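Local structure of aminopeptidase YwaD (Bacillus subtilis, 6HC6) at residues A127-A132 / G146-I151; A170-I175 / G195-G200; T248-S253 / N261-G266; I289-E294 / S370-P375. The protein hydrolyses peptides from their N terminus as a secreted aminopeptidase with two zinc ions, releasing residues such as arginine, lysine and leucine. One frame throughout, in Å; residues are numbered along the deposited sequence.

Contact 1: A127-A132 / G146-I151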
loop_
_atom_site.group_PDB
_atom_site.type_symbol
_atom_site.label_atom_id
_atom_site.label_comp_id
_atom_site.label_asym_id
_atom_site.label_seq_id
_atom_site.Cartn_x
_atom_site.Cartn_y
_atom_site.Cartn_z
ATOM N N ALA A 127 25.123 -17.570 14.046
ATOM C CA ALA A 127 26.107 -17.938 13.040
ATOM C C ALA A 127 27.059 -16.769 12.858
ATOM O O ALA A 127 26.710 -15.623 13.182
ATOM C CB ALA A 127 25.429 -18.303 11.705
ATOM N N PRO A 128 28.263 -17.017 12.343
ATOM C CA PRO A 128 29.169 -15.906 12.049
ATOM C C PRO A 128 28.552 -14.968 11.025
ATOM O O PRO A 128 27.684 -15.350 10.240
ATOM C CB PRO A 128 30.418 -16.598 11.485
ATOM C CG PRO A 128 30.326 -18.024 11.959
ATOM C CD PRO A 128 28.856 -18.323 11.992
ATOM N N LEU A 129 29.009 -13.718 11.044
ATOM C CA LEU A 129 28.591 -12.733 10.055
ATOM C C LEU A 129 29.551 -12.727 8.868
ATOM O O LEU A 129 30.768 -12.855 9.036
ATOM C CB LEU A 129 28.540 -11.345 10.690
ATOM C CG LEU A 129 27.402 -11.113 11.682
ATOM C CD1 LEU A 129 27.753 -9.970 12.614
ATOM C CD2 LEU A 129 26.106 -10.824 10.940
ATOM N N TYR A 130 29.000 -12.580 7.665
ATOM C CA TYR A 130 29.801 -12.474 6.450
ATOM C C TYR A 130 29.456 -11.163 5.756
ATOM O O TYR A 130 28.306 -10.959 5.366
ATOM C CB TYR A 130 29.557 -13.663 5.513
ATOM C CG TYR A 130 30.250 -13.515 4.167
ATOM C CD1 TYR A 130 31.564 -13.933 3.989
ATOM C CD2 TYR A 130 29.591 -12.940 3.082
ATOM C CE1 TYR A 130 32.199 -13.787 2.768
ATOM C CE2 TYR A 130 30.225 -12.788 1.860
ATOM C CZ TYR A 130 31.525 -13.215 1.713
ATOM O OH TYR A 130 32.154 -13.069 0.500
ATOM N N ASN A 131 30.447 -10.289 5.583
ATOM C CA ASN A 131 30.197 -8.998 4.947
ATOM C C ASN A 131 30.183 -9.153 3.431
ATOM O O ASN A 131 31.220 -9.440 2.817
ATOM C CB ASN A 131 31.251 -7.981 5.370
ATOM C CG ASN A 131 31.111 -7.584 6.819
ATOM O OD1 ASN A 131 30.017 -7.600 7.366
ATOM N ND2 ASN A 131 32.224 -7.233 7.453
ATOM N N ALA A 132 29.018 -8.923 2.827
ATOM C CA ALA A 132 28.816 -9.172 1.407
ATOM C C ALA A 132 28.644 -7.899 0.593
ATOM O O ALA A 132 28.235 -7.978 -0.570
ATOM C CB ALA A 132 27.612 -10.086 1.206
ATOM N N GLY A 146 27.237 -21.094 5.363
ATOM C CA GLY A 146 27.007 -21.267 6.784
ATOM C C GLY A 146 27.011 -19.999 7.615
ATOM O O GLY A 146 26.939 -20.088 8.844
ATOM N N LYS A 147 27.082 -18.824 6.996
ATOM C CA LYS A 147 27.176 -17.571 7.733
ATOM C C LYS A 147 25.962 -16.697 7.446
ATOM O O LYS A 147 25.244 -16.899 6.462
ATOM C CB LYS A 147 28.464 -16.823 7.375
ATOM C CG LYS A 147 29.720 -17.647 7.662
ATOM C CD LYS A 147 30.971 -16.786 7.630
ATOM C CE LYS A 147 32.214 -17.601 8.003
ATOM N NZ LYS A 147 32.453 -18.725 7.047
ATOM N N ILE A 148 25.718 -15.730 8.326
ATOM C CA ILE A 148 24.662 -14.754 8.071
ATOM C C ILE A 148 25.240 -13.657 7.194
ATOM O O ILE A 148 26.191 -12.974 7.588
ATOM C CB ILE A 148 24.089 -14.178 9.372
ATOM C CG1 ILE A 148 23.550 -15.295 10.260
ATOM C CG2 ILE A 148 22.979 -13.173 9.058
ATOM C CD1 ILE A 148 23.340 -14.877 11.717
ATOM N N ALA A 149 24.670 -13.495 6.000
ATOM C CA ALA A 149 25.142 -12.497 5.050
ATOM C C ALA A 149 24.657 -11.121 5.473
ATOM O O ALA A 149 23.452 -10.902 5.631
ATOM C CB ALA A 149 24.656 -12.826 3.640
ATOM N N LEU A 150 25.590 -10.197 5.653
ATOM C CA LEU A 150 25.276 -8.809 5.973
ATOM C C LEU A 150 25.478 -7.987 4.706
ATOM O O LEU A 150 26.600 -7.884 4.198
ATOM C CB LEU A 150 26.160 -8.313 7.119
ATOM C CG LEU A 150 25.976 -6.869 7.577
ATOM C CD1 LEU A 150 24.589 -6.631 8.178
ATOM C CD2 LEU A 150 27.060 -6.534 8.593
ATOM N N ILE A 151 24.394 -7.411 4.196
ATOM C CA ILE A 151 24.357 -6.783 2.884
ATOM C C ILE A 151 23.874 -5.354 3.052
ATOM O O ILE A 151 22.848 -5.112 3.694
ATOM C CB ILE A 151 23.426 -7.548 1.924
ATOM C CG1 ILE A 151 23.743 -9.048 1.952
ATOM C CG2 ILE A 151 23.540 -6.994 0.506
ATOM C CD1 ILE A 151 22.850 -9.879 1.046
#
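Ile148 is held by Pro128 and Tyr130, both on strand 127-131. Its N donates to Pro128 O at 2.8 Å, and its O receives Tyr130 N at the same 2.8 Å, as expected where parallel strands interlock every second residue. The side chain works back along the neighbouring strand: with CG1 beside the backbone N (chi1 -58°), CG1 rests on Ala127 CB at 3.8 Å and CD1 lies against Ala127 O. Leu129 CD2 approaches Ile148 CB more loosely on the same face of the sheet.

Two residues on, Leu150 repeats the backbone pattern. Its N donates to Tyr130 O in an almost straight bond (179° at the hydrogen), while its O accepts from Ala132 N at 3.0 Å. These strands, 125-131 and 148-152, are neighbours in the sheet of the PA domain and are joined by a connection without helix. Beyond strand 148-152 lies strand 172-176, parallel to it, whose Ile174 touches both Ile148 and Leu150. The Leu150 side chain runs side by side with that of Asn131, CD2 lying 3.4 Å from Asn131 OD1, while Asn131 ND2 is bonded to Thr210 O.

Lys147, just ahead of the strand, contributes its aliphatic part. CB sits 3.3 Å from Pro128 O and 3.8 Å from Tyr130 CB, and CD passes alongside Pro128 CB at 3.9 Å. The chain stays extended as far as CE and then bends (chi4 61°), bringing NZ to Asp143 O.

Contact 2: A170-I175 / G195-G200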
loop_
_atom_site.group_PDB
_atom_site.type_symbol
_atom_site.label_atom_id
_atom_site.label_comp_id
_atom_site.label_asym_id
_atom_site.label_seq_id
_atom_site.Cartn_x
_atom_site.Cartn_y
_atom_site.Cartn_z
ATOM N N ALA A 170 24.338 -18.977 2.451
ATOM C CA ALA A 170 24.103 -18.206 3.663
ATOM C C ALA A 170 22.997 -18.841 4.495
ATOM O O ALA A 170 22.066 -19.456 3.967
ATOM C CB ALA A 170 23.725 -16.760 3.324
ATOM N N LYS A 171 23.117 -18.698 5.816
ATOM C CA LYS A 171 22.097 -19.185 6.734
ATOM C C LYS A 171 20.967 -18.186 6.937
ATOM O O LYS A 171 19.871 -18.585 7.343
ATOM C CB LYS A 171 22.715 -19.514 8.098
ATOM C CG LYS A 171 23.308 -20.918 8.201
ATOM C CD LYS A 171 23.395 -21.359 9.652
ATOM C CE LYS A 171 24.212 -22.627 9.811
ATOM N NZ LYS A 171 23.653 -23.743 8.997
ATOM N N ALA A 172 21.218 -16.912 6.657
ATOM C CA ALA A 172 20.251 -15.833 6.812
ATOM C C ALA A 172 20.847 -14.608 6.138
ATOM O O ALA A 172 22.037 -14.578 5.806
ATOM C CB ALA A 172 19.935 -15.544 8.283
ATOM N N VAL A 173 20.002 -13.600 5.948
ATOM C CA VAL A 173 20.366 -12.353 5.289
ATOM C C VAL A 173 19.918 -11.218 6.186
ATOM O O VAL A 173 18.754 -11.168 6.596
ATOM C CB VAL A 173 19.713 -12.217 3.897
ATOM C CG1 VAL A 173 20.117 -10.896 3.239
ATOM C CG2 VAL A 173 20.088 -13.384 3.005
ATOM N N ILE A 174 20.840 -10.318 6.506
ATOM C CA ILE A 174 20.529 -9.047 7.150
ATOM C C ILE A 174 20.879 -7.950 6.154
ATOM O O ILE A 174 22.038 -7.822 5.741
ATOM C CB ILE A 174 21.306 -8.876 8.465
ATOM C CG1 ILE A 174 21.035 -10.063 9.400
ATOM C CG2 ILE A 174 20.977 -7.544 9.116
ATOM C CD1 ILE A 174 21.894 -10.074 10.659
ATOM N N ILE A 175 19.882 -7.177 5.743
ATOM C CA ILE A 175 20.087 -6.055 4.838
ATOM C C ILE A 175 19.941 -4.784 5.654
ATOM O O ILE A 175 18.944 -4.615 6.360
ATOM C CB ILE A 175 19.093 -6.083 3.660
ATOM C CG1 ILE A 175 19.189 -7.421 2.923
ATOM C CG2 ILE A 175 19.373 -4.928 2.718
ATOM C CD1 ILE A 175 18.169 -7.611 1.800
ATOM N N GLY A 195 14.192 -19.192 1.225
ATOM C CA GLY A 195 14.254 -20.297 2.160
ATOM C C GLY A 195 15.049 -20.055 3.417
ATOM O O GLY A 195 15.144 -20.951 4.263
ATOM N N ILE A 196 15.626 -18.872 3.569
ATOM C CA ILE A 196 16.357 -18.510 4.781
ATOM C C ILE A 196 15.731 -17.233 5.324
ATOM O O ILE A 196 14.973 -16.549 4.616
ATOM C CB ILE A 196 17.873 -18.352 4.510
ATOM C CG1 ILE A 196 18.134 -17.349 3.384
ATOM C CG2 ILE A 196 18.482 -19.694 4.152
ATOM C CD1 ILE A 196 19.618 -17.093 3.146
ATOM N N PRO A 197 15.991 -16.898 6.589
ATOM C CA PRO A 197 15.488 -15.625 7.124
ATOM C C PRO A 197 16.083 -14.442 6.377
ATOM O O PRO A 197 17.249 -14.465 5.977
ATOM C CB PRO A 197 15.946 -15.644 8.586
ATOM C CG PRO A 197 16.190 -17.088 8.908
ATOM C CD PRO A 197 16.643 -17.720 7.624
ATOM N N VAL A 198 15.256 -13.411 6.171
ATOM C CA VAL A 198 15.674 -12.148 5.569
ATOM C C VAL A 198 15.108 -11.018 6.422
ATOM O O VAL A 198 13.886 -10.914 6.580
ATOM C CB VAL A 198 15.186 -12.004 4.118
ATOM C CG1 VAL A 198 15.696 -10.696 3.525
ATOM C CG2 VAL A 198 15.602 -13.213 3.250
ATOM N N VAL A 199 15.980 -10.168 6.961
ATOM C CA VAL A 199 15.533 -9.060 7.802
ATOM C C VAL A 199 16.221 -7.775 7.364
ATOM O O VAL A 199 17.312 -7.788 6.789
ATOM C CB VAL A 199 15.778 -9.303 9.314
ATOM C CG1 VAL A 199 15.155 -10.632 9.774
ATOM C CG2 VAL A 199 17.271 -9.215 9.659
ATOM N N GLY A 200 15.565 -6.658 7.633
ATOM C CA GLY A 200 16.122 -5.344 7.348
ATOM C C GLY A 200 16.341 -4.594 8.647
ATOM O O GLY A 200 15.550 -4.720 9.581
#
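Val173 and Val199 carry the backbone bonds that zip the two strands together. Val173 N donates to Pro197 O, Val199 N to Val173 O at 3.0 Å, and Ile175 N to Val199 O at 2.8 Å, the last nearly straight (175°). Weaker CA-H...O contacts fill the intervals; the shortest joins Gly200 CA to Ile175 O at 3.1 Å.

This parallel pair belongs to the PA-domain sheet, whose two faces are covered differently: helix 158-167 lies over Val173 and Ile175, whereas strand 214-222 packs on Pro197 and Val199.

The apolar contacts divide likewise. Ile174 and Val199 lie side by side, CG1 of the former 3.9 Å from CG2 of the latter, and Ala172 CB rests on the Pro197 ring at CD. Ile196 stands ahead of its strand with CG1 between the backbone N and carbonyl carbon (chi1 55°), which carries CD1 to Val173 CG2 at 3.7 Å, with Ala170 CB a little farther off. Replacing Ile196 by an alanine would probably open a gap beside Ala170 and Val173, leaving the Val173 methyl without its neighbour at this end of the pair. Ala170 O is a van der Waals neighbour of the same Ile196 CD1, at 3.5 Å.

Contact 3: T248-S253 / N261-G266. With ZN (zinc ion), chain D; ZN (zinc ion), chain E.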
loop_
_atom_site.group_PDB
_atom_site.type_symbol
_atom_site.label_atom_id
_atom_site.label_comp_id
_atom_site.label_asym_id
_atom_site.label_seq_id
_atom_site.Cartn_x
_atom_site.Cartn_y
_atom_site.Cartn_z
ATOM N N THR A 248 -12.117 3.159 -4.879
ATOM C CA THR A 248 -11.378 2.224 -4.042
ATOM C C THR A 248 -10.218 2.906 -3.327
ATOM O O THR A 248 -9.681 3.929 -3.767
ATOM C CB THR A 248 -10.857 1.019 -4.841
ATOM O OG1 THR A 248 -9.846 1.437 -5.765
ATOM C CG2 THR A 248 -11.992 0.316 -5.616
ATOM N N ALA A 249 -9.830 2.298 -2.211
ATOM C CA ALA A 249 -8.731 2.801 -1.389
ATOM C C ALA A 249 -8.310 1.695 -0.434
ATOM O O ALA A 249 -9.167 0.986 0.082
ATOM C CB ALA A 249 -9.181 4.032 -0.596
ATOM N N HIS A 250 -7.011 1.548 -0.194
ATOM C CA HIS A 250 -6.567 0.539 0.764
ATOM C C HIS A 250 -6.534 1.120 2.169
ATOM O O HIS A 250 -6.192 2.286 2.368
ATOM C CB HIS A 250 -5.210 -0.055 0.365
ATOM C CG HIS A 250 -4.015 0.834 0.596
ATOM N ND1 HIS A 250 -3.280 0.805 1.763
ATOM C CD2 HIS A 250 -3.354 1.674 -0.237
ATOM C CE1 HIS A 250 -2.264 1.645 1.674
ATOM N NE2 HIS A 250 -2.262 2.164 0.455
ATOM N N TYR A 251 -6.899 0.300 3.151
ATOM C CA TYR A 251 -7.028 0.796 4.514
ATOM C C TYR A 251 -5.981 0.194 5.442
ATOM O O TYR A 251 -6.008 0.469 6.651
ATOM C CB TYR A 251 -8.449 0.550 5.040
ATOM C CG TYR A 251 -8.796 -0.900 5.281
ATOM C CD1 TYR A 251 -9.203 -1.726 4.240
ATOM C CD2 TYR A 251 -8.744 -1.431 6.549
ATOM C CE1 TYR A 251 -9.503 -3.059 4.455
ATOM C CE2 TYR A 251 -9.063 -2.768 6.790
ATOM C CZ TYR A 251 -9.436 -3.572 5.734
ATOM O OH TYR A 251 -9.752 -4.894 5.940
ATOM N N ASP A 252 -5.032 -0.579 4.908
ATOM C CA ASP A 252 -3.918 -1.036 5.734
ATOM C C ASP A 252 -2.746 -0.064 5.639
ATOM O O ASP A 252 -2.696 0.801 4.765
ATOM C CB ASP A 252 -3.479 -2.440 5.335
ATOM C CG ASP A 252 -2.860 -2.496 3.947
ATOM O OD1 ASP A 252 -3.460 -1.916 3.007
ATOM O OD2 ASP A 252 -1.797 -3.140 3.792
ATOM N N SER A 253 -1.798 -0.209 6.566
ATOM C CA SER A 253 -0.586 0.608 6.571
ATOM C C SER A 253 0.604 -0.279 6.904
ATOM O O SER A 253 0.444 -1.426 7.324
ATOM C CB SER A 253 -0.683 1.776 7.560
ATOM O OG SER A 253 -0.614 1.314 8.893
ATOM N N ASN A 261 -1.736 9.405 6.008
ATOM C CA ASN A 261 -1.837 9.684 4.582
ATOM C C ASN A 261 -1.783 8.431 3.700
ATOM O O ASN A 261 -2.484 8.368 2.681
ATOM C CB ASN A 261 -0.733 10.653 4.143
ATOM C CG ASN A 261 -1.052 11.266 2.807
ATOM O OD1 ASN A 261 -2.222 11.604 2.555
ATOM N ND2 ASN A 261 -0.059 11.355 1.914
ATOM N N ASP A 262 -0.944 7.445 4.043
ATOM C CA ASP A 262 -0.864 6.167 3.318
ATOM C C ASP A 262 -1.441 5.063 4.205
ATOM O O ASP A 262 -0.695 4.401 4.923
ATOM C CB ASP A 262 0.609 5.841 2.952
ATOM C CG ASP A 262 0.724 4.668 2.003
ATOM O OD1 ASP A 262 -0.292 4.358 1.331
ATOM O OD2 ASP A 262 1.826 4.051 1.927
ATOM N N ASN A 263 -2.759 4.824 4.139
ATOM C CA ASN A 263 -3.690 5.472 3.229
ATOM C C ASN A 263 -5.011 5.739 3.943
ATOM O O ASN A 263 -6.087 5.511 3.401
ATOM C CB ASN A 263 -3.918 4.596 1.991
ATOM C CG ASN A 263 -4.783 5.284 0.949
ATOM O OD1 ASN A 263 -4.743 6.506 0.816
ATOM N ND2 ASN A 263 -5.562 4.501 0.202
ATOM N N GLY A 264 -4.931 6.209 5.187
ATOM C CA GLY A 264 -6.139 6.713 5.824
ATOM C C GLY A 264 -6.804 7.770 4.968
ATOM O O GLY A 264 -8.034 7.832 4.869
ATOM N N SER A 265 -5.993 8.597 4.305
ATOM C CA SER A 265 -6.522 9.672 3.482
ATOM C C SER A 265 -7.425 9.134 2.381
ATOM O O SER A 265 -8.554 9.603 2.215
ATOM C CB SER A 265 -5.375 10.497 2.881
ATOM O OG SER A 265 -4.637 9.713 1.949
ATOM N N GLY A 266 -6.933 8.180 1.587
ATOM C CA GLY A 266 -7.753 7.673 0.494
ATOM C C GLY A 266 -8.990 6.952 0.990
ATOM O O GLY A 266 -10.071 7.072 0.405
HETATM ZN ZN ZN D . -0.776 3.471 -0.418
HETATM ZN ZN ZN E . 2.381 2.207 1.227
HETATM O O HOH W 1 -4.532 2.827 4.853
HETATM O O HOH W 2 0.769 4.125 -1.503
HETATM O O HOH W 3 0.592 1.937 -0.202
#
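His250 O is gripped from two directions: Asn263 ND2 gives it a weak hydrogen bond of 3.2 Å, and water 1 donates to it at 3.0 Å. The same water donates to Asp252 O and accepts from Asn263 N, stitching the strand end to the helix. Asn263 also lays CB over one face of the His250 ring, 3.5 Å from the centroid, a CH-pi contact. Its OD1 accepts from Gly266 N in an Asx motif, while Leu322 is the amide's strongest polar partner.

Strand 244-250 and helix 260-277 open a beta-alpha-beta unit of the M28 peptidase fold, and two of the zinc ligands sit where they meet. His250 NE2 binds one zinc ion at 2.2 Å. Asp262 bridges the pair, OD1 on that ion and OD2 on the second at 2.0 Å, its carboxylate 87° from the His250 ring plane. The peptide from Asp262 to Asn263 is cis.

On the ring edge away from NE2, His250 ND1 donates to Asp252 OD1 at 3.0 Å, the acceptor tilted out of the ring plane, a His-carboxylate bond that limits the imidazole's rotation; Asp252 has its strongest outside polar partner in Glu295. Replacing Asn263 by an alanine would probably leave Gly266 N without its Asx acceptor and take from His250 O its weak amide bond, besides the tie to Leu322. Asp323 completes the first ion's protein ligands, Glu295, His401 and Glu452 the second's.

Contact 4: I289-E294 / S370-P375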
loop_
_atom_site.group_PDB
_atom_site.type_symbol
_atom_site.label_atom_id
_atom_site.label_comp_id
_atom_site.label_asym_id
_atom_site.label_seq_id
_atom_site.Cartn_x
_atom_site.Cartn_y
_atom_site.Cartn_z
ATOM N N ILE A 289 -14.909 0.399 -2.363
ATOM C CA ILE A 289 -14.172 -0.710 -1.778
ATOM C C ILE A 289 -13.022 -0.179 -0.947
ATOM O O ILE A 289 -12.223 0.639 -1.425
ATOM C CB ILE A 289 -13.646 -1.685 -2.840
ATOM C CG1 ILE A 289 -14.761 -2.014 -3.826
ATOM C CG2 ILE A 289 -13.106 -2.907 -2.128
ATOM C CD1 ILE A 289 -14.399 -3.094 -4.804
ATOM N N ALA A 290 -12.929 -0.674 0.281
ATOM C CA ALA A 290 -11.747 -0.539 1.117
ATOM C C ALA A 290 -10.968 -1.852 1.016
ATOM O O ALA A 290 -11.447 -2.900 1.466
ATOM C CB ALA A 290 -12.146 -0.221 2.561
ATOM N N PHE A 291 -9.778 -1.797 0.405
ATOM C CA PHE A 291 -8.970 -2.983 0.165
ATOM C C PHE A 291 -8.052 -3.250 1.345
ATOM O O PHE A 291 -7.351 -2.350 1.797
ATOM C CB PHE A 291 -8.111 -2.817 -1.089
ATOM C CG PHE A 291 -8.878 -2.934 -2.374
ATOM C CD1 PHE A 291 -9.616 -4.075 -2.661
ATOM C CD2 PHE A 291 -8.832 -1.911 -3.304
ATOM C CE1 PHE A 291 -10.332 -4.168 -3.852
ATOM C CE2 PHE A 291 -9.528 -2.009 -4.494
ATOM C CZ PHE A 291 -10.279 -3.138 -4.766
ATOM N N GLY A 292 -8.007 -4.497 1.805
ATOM C CA GLY A 292 -7.027 -4.850 2.810
ATOM C C GLY A 292 -5.709 -5.274 2.185
ATOM O O GLY A 292 -5.629 -5.552 0.997
ATOM N N ALA A 293 -4.658 -5.297 3.005
ATOM C CA ALA A 293 -3.392 -5.951 2.642
ATOM C C ALA A 293 -2.782 -5.415 1.344
ATOM O O ALA A 293 -2.116 -6.145 0.608
ATOM C CB ALA A 293 -3.560 -7.474 2.540
ATOM N N GLU A 294 -2.965 -4.134 1.050
ATOM C CA GLU A 294 -2.283 -3.573 -0.119
ATOM C C GLU A 294 -0.769 -3.509 0.064
ATOM O O GLU A 294 -0.021 -3.615 -0.916
ATOM C CB GLU A 294 -2.819 -2.174 -0.400
ATOM C CG GLU A 294 -2.269 -1.492 -1.661
ATOM C CD GLU A 294 -0.921 -0.825 -1.473
ATOM O OE1 GLU A 294 -0.225 -0.620 -2.492
ATOM O OE2 GLU A 294 -0.539 -0.539 -0.318
ATOM N N SER A 370 1.836 0.188 -8.412
ATOM C CA SER A 370 2.042 -0.013 -6.973
ATOM C C SER A 370 0.894 0.528 -6.122
ATOM O O SER A 370 1.104 1.001 -5.003
ATOM C CB SER A 370 3.375 0.594 -6.528
ATOM O OG SER A 370 4.422 0.058 -7.317
ATOM N N SER A 371 -0.331 0.454 -6.628
ATOM C CA SER A 371 -1.512 0.614 -5.788
ATOM C C SER A 371 -2.634 -0.201 -6.406
ATOM O O SER A 371 -2.439 -0.899 -7.402
ATOM C CB SER A 371 -1.917 2.082 -5.613
ATOM O OG SER A 371 -2.850 2.174 -4.537
ATOM N N ASP A 372 -3.817 -0.103 -5.815
ATOM C CA ASP A 372 -4.870 -1.061 -6.105
ATOM C C ASP A 372 -5.539 -0.855 -7.457
ATOM O O ASP A 372 -6.369 -1.677 -7.845
ATOM C CB ASP A 372 -5.905 -1.015 -4.981
ATOM C CG ASP A 372 -5.344 -1.540 -3.676
ATOM O OD1 ASP A 372 -5.415 -0.798 -2.685
ATOM O OD2 ASP A 372 -4.837 -2.693 -3.641
ATOM N N HIS A 373 -5.191 0.195 -8.198
ATOM C CA HIS A 373 -5.671 0.284 -9.569
ATOM C C HIS A 373 -5.023 -0.761 -10.465
ATOM O O HIS A 373 -5.535 -1.026 -11.554
ATOM C CB HIS A 373 -5.389 1.674 -10.137
ATOM C CG HIS A 373 -3.932 2.010 -10.211
ATOM N ND1 HIS A 373 -3.106 2.006 -9.105
ATOM C CD2 HIS A 373 -3.153 2.371 -11.259
ATOM C CE1 HIS A 373 -1.884 2.346 -9.471
ATOM N NE2 HIS A 373 -1.884 2.567 -10.775
ATOM N N VAL A 374 -3.918 -1.359 -10.035
ATOM C CA VAL A 374 -3.125 -2.180 -10.946
ATOM C C VAL A 374 -3.874 -3.463 -11.293
ATOM O O VAL A 374 -3.917 -3.823 -12.472
ATOM C CB VAL A 374 -1.728 -2.475 -10.371
ATOM C CG1 VAL A 374 -1.011 -3.532 -11.210
ATOM C CG2 VAL A 374 -0.898 -1.192 -10.319
ATOM N N PRO A 375 -4.457 -4.201 -10.338
ATOM C CA PRO A 375 -5.217 -5.400 -10.743
ATOM C C PRO A 375 -6.375 -5.091 -11.676
ATOM O O PRO A 375 -6.702 -5.916 -12.546
ATOM C CB PRO A 375 -5.701 -5.972 -9.401
ATOM C CG PRO A 375 -4.672 -5.534 -8.438
ATOM C CD PRO A 375 -4.278 -4.152 -8.880
HETATM O O HOH W 4 -4.921 -4.580 -1.802
#
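Asp372 reaches across to Phe291 and Glu294, and every atom of its side chain beyond CA finds something there. CB comes first, 3.5 Å from Phe291 CD2 and approaching the ring obliquely. The torsion at CB sets CG beside the backbone N (chi1 -68°), so that it too lies against CD2 as the two side chains slide past each other in opposite directions, ring and carboxylate planes 50° apart. From CG the carboxylate forks. OD1 lies 3.4 Å from Glu294 CG and also borders Phe291 CB and His250 CB. OD2 takes the polar role: water 4 donates to it at 2.6 Å and to Gly292 O at 3.0 Å, tying the aspartate to the backbone that follows the strand, and Ser301 OG is its further partner.

Glu294 meets this carboxylate with its methylenes, CB and CG. Its chain bends at chi2 (-82°), sending the tip past Asp372, and the two carboxylates stand perpendicular, with Glu294 OE1 5.2 Å from Asp372 OD2. OE1 instead comes within 3.3 Å of Ser370 O; as both are acceptors, that approach is not a hydrogen bond. Glu452 OE2, of a zinc ligand, also lies close to Glu294 OE1.

Next along the loop, Ser371 OG is hydrogen-bonded to OD2 of Asp323, another zinc ligand, while Asp372 and Glu294 both touch His250. Glu294 immediately precedes the ligand Glu295. The arrangement belongs to the surroundings of the dinuclear zinc centre of an M28 aminopeptidase, with Ser371 and Asp372 just behind its ligands and the Glu294 side chain about 4 Å from a zinc ion.

How the contacts relate
From the N terminus the four contacts follow in series, none nested or crossing. Contact 1 closes a 13-residue excursion and contact 2 one of 19, both within the PA domain. They abut, because strands 148-152 and 172-176 are neighbours, lining up four parallel strands. The chain then returns to the eight-stranded sheet of the peptidase, which strand 86-93 had already joined, and contact 3 closes a seven-residue connection between strand and helix. Contact 4 spans 75 residues, bringing the loop before helix 373-378 back to strand 285-291 and its following loop. Contacts 3 and 4 touch through adjacent strands around the zinc site; the nearest atoms of contacts 2 and 3 are about 16 Å apart.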